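Local coordinates for pyruvate synthase subunit PorC (Thermotoga maritima MSB8, PDB 2RAA), which forms the gamma chain of the heterotetrameric pyruvate synthase, which oxidises pyruvate with CoA and ferredoxin to acetyl-CoA and carbon dioxide, at residues Q37-E45 / I163-I173; V133-L141 / P149-L157. All blocks are in the same frame, centred on the assembly; numbering follows the deposited sequence.

Contact 1: residues Q37-E45 / I163-I173; sequences QMLAEAALE and IVPLEAIEKRI
Helix segments 37-45 and 166-173 cross at 110°, their axes 8.7 Å apart, and come closest at Ala42 and Ala168, whose CB atoms lie 4.1 Å apart. One flank of the interface is apolar, the other charged. CD1 of Leu39 touches CG2 of both Ile163 and Val164, while the CB of Ala42 rests on CG1 of Ile169. With CG turned anti to the backbone N (chi1 -155°), selenomethionine Met38 extends along the interface and brings its selenium 4.1 Å from CG1 of Ile173. On the charged flank Arg172 is a knob in the hole formed by Met38, Glu41, Ala42 and Glu45. Its chain passes CB of Glu41, whose carboxylate carbon stands over one face of the guanidinium, off toward its rim, the two planes 54° apart; Glu41 OE1 makes a 2.7 Å salt bridge to NH1 of Arg172. Glu45 approaches at the edge instead: its OE2 accepts the N-H of Arg172 NE at 3.1 Å, nearly in the guanidinium plane but from above the carboxylate plane. A lysine in place of Arg172 would probably leave one of the two glutamates without its mate. A water joins Glu45 OE1 to the carbonyl O of Ala168. Two acids one helical turn apart thus share a single cation, which probably offsets their mutual repulsion, while the apolar flank continues onto helix 150-161.

Contact 2: residues V133-L141 / P149-L157; sequences VVDATDIAL and PNTPMLGAL
Pro152, in the first turn of helix 150-157, lays its ring against Ala136, which opens helix 136-141, with the two CB atoms 3.6 Å apart. The small methyl lets the ring come up close where the axes pass 8.2 Å apart at 120°. The ring also offers CG to Ile139, whose CG2, set anti to the backbone N, lies 3.8 Å from it. The methyl of Ala136 is met from several sides, by the carbonyl O and CB of Pro149 and by CG of selenomethionine Met153 as well as by Pro152. Pro149 occupies the N-cap position of its helix, and its CB faces OG1 of Thr137, a hydroxyl whose hydrogen bond is with Asn113. On the strand side, CG1 of Val134 heads for SE of Met153, 3.7 Å away, and has the Ala156 methyl at its flank. In Met153 the bend at chi2 (-63°) carries SE to both Val134 CG1 and Ala136 CB. No hydrogen bond joins the two segments; the contact is buried, and its cohesion comes from the close fit of apolar groups, with helix 150-157 packed against the end of strand 130-134 and the helix that follows it.

From the N terminus, the chain lays down strand 19-27 and then helix 32-45, the first partner of contact 1, whose second partner comes more than a hundred residues later. In between come most of the strands of the mixed sheet, ending with 130-134, where contact 2 begins; its short loop closes at helix 150-161 and so lies wholly within the long loop of contact 1. The loop at Ile163 and Val164 and then helix 166-176 complete contact 1. The two sites meet across helix 150-161: Leu154 packs on Met38 and Ile169, and Leu157 on Leu39. That helix thereby ties helices 32-45 and 166-176 to strand 130-134 and helix 136-143.

Contact 1: residues Q37-E45 / I163-I173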
loop_
_atom_site.group_PDB
_atom_site.type_symbol
_atom_site.label_atom_id
_atom_site.label_comp_id
_atom_site.label_asym_id
_atom_site.label_seq_id
_atom_site.Cartn_x
_atom_site.Cartn_y
_atom_site.Cartn_z
ATOM N N GLN A 37 3.251 -7.451 4.971
ATOM C CA GLN A 37 4.236 -8.026 5.882
ATOM C C GLN A 37 5.364 -7.078 6.139
ATOM O O GLN A 37 5.734 -6.845 7.284
ATOM C CB GLN A 37 4.808 -9.339 5.349
ATOM C CG GLN A 37 3.904 -10.552 5.618
ATOM C CD GLN A 37 3.966 -10.979 7.078
ATOM O OE1 GLN A 37 5.026 -11.436 7.564
ATOM N NE2 GLN A 37 2.838 -10.822 7.796
HETATM N N MSE A 38 5.886 -6.505 5.067
HETATM C CA MSE A 38 7.067 -5.642 5.111
HETATM C C MSE A 38 6.854 -4.390 5.936
HETATM O O MSE A 38 7.735 -3.923 6.667
HETATM C CB MSE A 38 7.428 -5.257 3.669
HETATM C CG MSE A 38 8.874 -4.912 3.472
HETATM SE SE MSE A 38 9.295 -4.417 1.643
HETATM C CE MSE A 38 8.014 -5.454 0.549
ATOM N N LEU A 39 5.650 -3.848 5.825
ATOM C CA LEU A 39 5.312 -2.673 6.557
ATOM C C LEU A 39 5.326 -3.085 8.024
ATOM O O LEU A 39 6.004 -2.477 8.841
ATOM C CB LEU A 39 3.941 -2.191 6.120
ATOM C CG LEU A 39 3.384 -1.073 6.963
ATOM C CD1 LEU A 39 4.379 0.092 6.983
ATOM C CD2 LEU A 39 2.036 -0.692 6.383
ATOM N N ALA A 40 4.601 -4.162 8.335
ATOM C CA ALA A 40 4.549 -4.703 9.694
ATOM C C ALA A 40 5.977 -4.937 10.201
ATOM O O ALA A 40 6.370 -4.463 11.273
ATOM C CB ALA A 40 3.702 -6.030 9.730
ATOM N N GLU A 41 6.762 -5.648 9.417
ATOM C CA GLU A 41 8.174 -5.894 9.814
ATOM C C GLU A 41 8.935 -4.619 10.103
ATOM O O GLU A 41 9.686 -4.562 11.069
ATOM C CB GLU A 41 8.879 -6.792 8.801
ATOM C CG GLU A 41 8.675 -8.245 9.153
ATOM C CD GLU A 41 8.871 -9.211 8.012
ATOM O OE1 GLU A 41 9.376 -8.803 6.931
ATOM O OE2 GLU A 41 8.494 -10.396 8.219
ATOM N N ALA A 42 8.694 -3.571 9.328
ATOM C CA ALA A 42 9.336 -2.261 9.561
ATOM C C ALA A 42 8.956 -1.661 10.891
ATOM O O ALA A 42 9.804 -1.115 11.608
ATOM C CB ALA A 42 8.923 -1.317 8.491
ATOM N N ALA A 43 7.661 -1.696 11.208
ATOM C CA ALA A 43 7.166 -1.120 12.481
ATOM C C ALA A 43 7.648 -1.944 13.686
ATOM O O ALA A 43 7.864 -1.405 14.780
ATOM C CB ALA A 43 5.634 -1.018 12.456
ATOM N N LEU A 44 7.816 -3.250 13.466
ATOM C CA LEU A 44 8.301 -4.176 14.515
ATOM C C LEU A 44 9.713 -3.791 14.965
ATOM O O LEU A 44 9.998 -3.691 16.164
ATOM C CB LEU A 44 8.307 -5.607 13.989
ATOM C CG LEU A 44 8.597 -6.734 14.982
ATOM C CD1 LEU A 44 7.586 -6.778 16.139
ATOM C CD2 LEU A 44 8.612 -8.055 14.228
ATOM N N GLU A 45 10.577 -3.546 13.987
ATOM C CA GLU A 45 11.954 -3.121 14.265
ATOM C C GLU A 45 12.007 -1.736 14.910
ATOM O O GLU A 45 12.923 -1.431 15.643
ATOM C CB GLU A 45 12.796 -3.222 13.011
ATOM C CG GLU A 45 12.894 -4.688 12.537
ATOM C CD GLU A 45 13.454 -4.872 11.134
ATOM O OE1 GLU A 45 13.866 -3.882 10.471
ATOM O OE2 GLU A 45 13.486 -6.037 10.685
ATOM N N ILE A 163 3.321 6.659 8.524
ATOM C CA ILE A 163 3.152 5.608 9.569
ATOM C C ILE A 163 4.467 5.057 10.089
ATOM O O ILE A 163 4.554 4.624 11.237
ATOM C CB ILE A 163 2.207 4.499 9.094
ATOM C CG1 ILE A 163 1.871 3.509 10.195
ATOM C CG2 ILE A 163 2.809 3.769 7.856
ATOM C CD1 ILE A 163 1.325 4.083 11.496
ATOM N N VAL A 164 5.502 5.096 9.253
ATOM C CA VAL A 164 6.868 4.739 9.656
ATOM C C VAL A 164 7.815 5.588 8.817
ATOM O O VAL A 164 7.388 6.160 7.834
ATOM C CB VAL A 164 7.201 3.247 9.402
ATOM C CG1 VAL A 164 6.269 2.341 10.209
ATOM C CG2 VAL A 164 7.179 2.891 7.870
ATOM N N PRO A 165 9.084 5.718 9.228
ATOM C CA PRO A 165 10.045 6.373 8.331
ATOM C C PRO A 165 10.359 5.515 7.117
ATOM O O PRO A 165 10.343 4.294 7.208
ATOM C CB PRO A 165 11.302 6.531 9.196
ATOM C CG PRO A 165 11.173 5.523 10.273
ATOM C CD PRO A 165 9.693 5.355 10.523
ATOM N N LEU A 166 10.706 6.159 6.012
ATOM C CA LEU A 166 11.023 5.427 4.781
ATOM C C LEU A 166 12.291 4.543 4.967
ATOM O O LEU A 166 12.371 3.400 4.499
ATOM C CB LEU A 166 11.149 6.413 3.605
ATOM C CG LEU A 166 10.985 5.845 2.183
ATOM C CD1 LEU A 166 9.612 5.289 1.921
ATOM C CD2 LEU A 166 11.247 6.927 1.209
ATOM N N GLU A 167 13.248 5.051 5.722
ATOM C CA GLU A 167 14.488 4.324 6.022
ATOM C C GLU A 167 14.176 2.932 6.633
ATOM O O GLU A 167 14.879 1.957 6.366
ATOM C CB GLU A 167 15.371 5.160 6.985
ATOM C CG GLU A 167 15.152 6.681 6.873
ATOM N N ALA A 168 13.134 2.837 7.450
ATOM C CA ALA A 168 12.755 1.550 8.062
ATOM C C ALA A 168 12.375 0.479 7.016
ATOM O O ALA A 168 12.638 -0.703 7.203
ATOM C CB ALA A 168 11.612 1.746 9.040
ATOM N N ILE A 169 11.743 0.904 5.940
ATOM C CA ILE A 169 11.343 -0.015 4.881
ATOM C C ILE A 169 12.527 -0.320 4.022
ATOM O O ILE A 169 12.694 -1.438 3.594
ATOM C CB ILE A 169 10.143 0.504 4.081
ATOM C CG1 ILE A 169 8.938 0.527 5.018
ATOM C CG2 ILE A 169 9.832 -0.423 2.833
ATOM C CD1 ILE A 169 7.775 1.157 4.438
ATOM N N GLU A 170 13.396 0.660 3.834
ATOM C CA GLU A 170 14.610 0.425 3.123
ATOM C C GLU A 170 15.471 -0.586 3.854
ATOM O O GLU A 170 15.998 -1.502 3.227
ATOM C CB GLU A 170 15.344 1.734 2.910
ATOM C CG GLU A 170 14.604 2.665 1.950
ATOM C CD GLU A 170 15.319 3.999 1.737
ATOM O OE1 GLU A 170 16.471 4.148 2.218
ATOM O OE2 GLU A 170 14.723 4.891 1.081
ATOM N N LYS A 171 15.611 -0.440 5.171
ATOM C CA LYS A 171 16.387 -1.408 5.985
ATOM C C LYS A 171 15.822 -2.817 5.760
ATOM O O LYS A 171 16.562 -3.782 5.552
ATOM C CB LYS A 171 16.403 -1.041 7.494
ATOM C CG LYS A 171 17.461 0.038 7.897
ATOM N N ARG A 172 14.500 -2.908 5.763
ATOM C CA ARG A 172 13.806 -4.147 5.445
ATOM C C ARG A 172 14.043 -4.649 4.023
ATOM O O ARG A 172 14.207 -5.852 3.810
ATOM C CB ARG A 172 12.300 -4.004 5.756
ATOM C CG ARG A 172 11.982 -4.603 7.105
ATOM C CD ARG A 172 11.850 -6.098 6.888
ATOM N NE ARG A 172 12.517 -6.927 7.879
ATOM C CZ ARG A 172 12.619 -8.254 7.761
ATOM N NH1 ARG A 172 12.095 -8.904 6.705
ATOM N NH2 ARG A 172 13.245 -8.946 8.694
ATOM N N ILE A 173 14.074 -3.751 3.043
ATOM C CA ILE A 173 14.428 -4.160 1.677
ATOM C C ILE A 173 15.837 -4.758 1.679
ATOM O O ILE A 173 16.049 -5.806 1.084
ATOM C CB ILE A 173 14.283 -3.001 0.666
ATOM C CG1 ILE A 173 12.795 -2.670 0.467
ATOM C CG2 ILE A 173 14.902 -3.361 -0.679
ATOM C CD1 ILE A 173 12.560 -1.425 -0.398
HETATM O O HOH W 1 13.276 -1.600 9.593
#

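Contact 2: residues V133-L141 / P149-L157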
loop_
_atom_site.group_PDB
_atom_site.type_symbol
_atom_site.label_atom_id
_atom_site.label_comp_id
_atom_site.label_asym_id
_atom_site.label_seq_id
_atom_site.Cartn_x
_atom_site.Cartn_y
_atom_site.Cartn_z
ATOM N N VAL A 133 -3.198 8.989 -5.539
ATOM C CA VAL A 133 -2.997 8.083 -6.673
ATOM C C VAL A 133 -1.536 8.135 -7.113
ATOM O O VAL A 133 -0.852 9.158 -6.953
ATOM C CB VAL A 133 -3.888 8.460 -7.904
ATOM C CG1 VAL A 133 -5.365 8.463 -7.555
ATOM C CG2 VAL A 133 -3.467 9.802 -8.515
ATOM N N VAL A 134 -1.043 7.026 -7.655
ATOM C CA VAL A 134 0.345 6.993 -8.142
ATOM C C VAL A 134 0.433 5.851 -9.136
ATOM O O VAL A 134 -0.206 4.839 -8.961
ATOM C CB VAL A 134 1.358 6.761 -7.020
ATOM C CG1 VAL A 134 1.044 5.456 -6.257
ATOM C CG2 VAL A 134 2.837 6.820 -7.533
ATOM N N ASP A 135 1.219 6.023 -10.177
ATOM C CA ASP A 135 1.334 4.944 -11.223
ATOM C C ASP A 135 2.439 3.996 -10.795
ATOM O O ASP A 135 3.601 4.081 -11.261
ATOM C CB ASP A 135 1.642 5.601 -12.565
ATOM C CG ASP A 135 1.778 4.613 -13.680
ATOM O OD1 ASP A 135 1.502 3.403 -13.447
ATOM O OD2 ASP A 135 2.201 5.064 -14.759
ATOM N N ALA A 136 2.092 3.099 -9.866
ATOM C CA ALA A 136 3.115 2.261 -9.219
ATOM C C ALA A 136 3.574 1.210 -10.195
ATOM O O ALA A 136 4.752 0.877 -10.236
ATOM C CB ALA A 136 2.600 1.619 -7.974
ATOM N N THR A 137 2.652 0.706 -10.997
ATOM C CA THR A 137 3.047 -0.333 -12.002
ATOM C C THR A 137 4.209 0.117 -12.857
ATOM O O THR A 137 5.200 -0.601 -13.001
ATOM C CB THR A 137 1.871 -0.709 -12.874
ATOM O OG1 THR A 137 0.830 -1.167 -11.995
ATOM C CG2 THR A 137 2.245 -1.842 -13.915
ATOM N N ASP A 138 4.080 1.311 -13.419
ATOM C CA ASP A 138 5.118 1.886 -14.265
ATOM C C ASP A 138 6.381 2.255 -13.535
ATOM O O ASP A 138 7.469 2.063 -14.076
ATOM C CB ASP A 138 4.590 3.084 -15.053
ATOM C CG ASP A 138 3.706 2.661 -16.266
ATOM O OD1 ASP A 138 4.044 1.691 -16.990
ATOM O OD2 ASP A 138 2.661 3.317 -16.489
ATOM N N ILE A 139 6.277 2.798 -12.317
ATOM C CA ILE A 139 7.487 2.978 -11.511
ATOM C C ILE A 139 8.284 1.645 -11.408
ATOM O O ILE A 139 9.515 1.587 -11.634
ATOM C CB ILE A 139 7.193 3.522 -10.076
ATOM C CG1 ILE A 139 6.554 4.927 -10.148
ATOM C CG2 ILE A 139 8.505 3.503 -9.273
ATOM C CD1 ILE A 139 6.207 5.683 -8.666
ATOM N N ALA A 140 7.578 0.563 -11.116
ATOM C CA ALA A 140 8.207 -0.749 -10.969
ATOM C C ALA A 140 8.751 -1.274 -12.288
ATOM O O ALA A 140 9.832 -1.887 -12.327
ATOM C CB ALA A 140 7.192 -1.739 -10.387
ATOM N N LEU A 141 8.031 -1.068 -13.389
ATOM C CA LEU A 141 8.571 -1.561 -14.658
ATOM C C LEU A 141 9.881 -0.861 -14.956
ATOM O O LEU A 141 10.793 -1.459 -15.514
ATOM C CB LEU A 141 7.605 -1.375 -15.818
ATOM C CG LEU A 141 6.424 -2.338 -15.893
ATOM C CD1 LEU A 141 5.361 -1.649 -16.719
ATOM C CD2 LEU A 141 6.818 -3.720 -16.479
ATOM N N PRO A 149 3.261 -3.827 -8.405
ATOM C CA PRO A 149 3.208 -2.447 -7.885
ATOM C C PRO A 149 3.368 -2.239 -6.400
ATOM O O PRO A 149 3.252 -1.118 -5.930
ATOM C CB PRO A 149 1.775 -2.035 -8.197
ATOM C CG PRO A 149 0.995 -3.295 -8.027
ATOM C CD PRO A 149 1.908 -4.418 -8.452
ATOM N N ASN A 150 3.663 -3.304 -5.677
ATOM C CA ASN A 150 3.599 -3.295 -4.248
ATOM C C ASN A 150 4.630 -2.407 -3.576
ATOM O O ASN A 150 4.265 -1.732 -2.639
ATOM C CB ASN A 150 3.533 -4.727 -3.687
ATOM C CG ASN A 150 4.767 -5.575 -4.000
ATOM O OD1 ASN A 150 5.541 -5.280 -4.918
ATOM N ND2 ASN A 150 4.953 -6.644 -3.217
ATOM N N THR A 151 5.871 -2.338 -4.078
ATOM C CA THR A 151 6.902 -1.528 -3.413
ATOM C C THR A 151 6.677 -0.033 -3.588
ATOM O O THR A 151 6.763 0.730 -2.613
ATOM C CB THR A 151 8.318 -1.933 -3.793
ATOM O OG1 THR A 151 8.519 -3.303 -3.433
ATOM C CG2 THR A 151 9.382 -1.083 -3.026
ATOM N N PRO A 152 6.389 0.419 -4.810
ATOM C CA PRO A 152 6.011 1.828 -4.888
ATOM C C PRO A 152 4.750 2.163 -4.097
ATOM O O PRO A 152 4.627 3.271 -3.564
ATOM C CB PRO A 152 5.797 2.048 -6.388
ATOM C CG PRO A 152 6.631 0.987 -7.057
ATOM C CD PRO A 152 6.437 -0.211 -6.146
HETATM N N MSE A 153 3.798 1.243 -4.003
HETATM C CA MSE A 153 2.596 1.517 -3.198
HETATM C C MSE A 153 2.978 1.661 -1.717
HETATM O O MSE A 153 2.452 2.519 -0.987
HETATM C CB MSE A 153 1.533 0.459 -3.403
HETATM C CG MSE A 153 0.898 0.503 -4.775
HETATM SE SE MSE A 153 -0.056 2.118 -5.171
HETATM C CE MSE A 153 -1.773 1.689 -4.243
ATOM N N LEU A 154 3.914 0.842 -1.267
ATOM C CA LEU A 154 4.423 1.035 0.089
ATOM C C LEU A 154 5.016 2.398 0.280
ATOM O O LEU A 154 4.794 3.037 1.294
ATOM C CB LEU A 154 5.511 0.019 0.396
ATOM C CG LEU A 154 5.139 -1.091 1.327
ATOM C CD1 LEU A 154 6.353 -1.949 1.431
ATOM C CD2 LEU A 154 4.777 -0.447 2.649
ATOM N N GLY A 155 5.860 2.821 -0.643
ATOM C CA GLY A 155 6.473 4.142 -0.536
ATOM C C GLY A 155 5.443 5.250 -0.541
ATOM O O GLY A 155 5.480 6.179 0.271
ATOM N N ALA A 156 4.511 5.174 -1.464
ATOM C CA ALA A 156 3.333 6.067 -1.462
ATOM C C ALA A 156 2.642 6.084 -0.117
ATOM O O ALA A 156 2.310 7.132 0.395
ATOM C CB ALA A 156 2.356 5.679 -2.518
ATOM N N LEU A 157 2.433 4.909 0.458
ATOM C CA LEU A 157 1.769 4.788 1.764
ATOM C C LEU A 157 2.482 5.519 2.876
ATOM O O LEU A 157 1.857 6.188 3.717
ATOM C CB LEU A 157 1.698 3.317 2.149
ATOM C CG LEU A 157 0.853 2.929 3.366
ATOM C CD1 LEU A 157 -0.609 3.430 3.286
ATOM C CD2 LEU A 157 0.958 1.448 3.459
#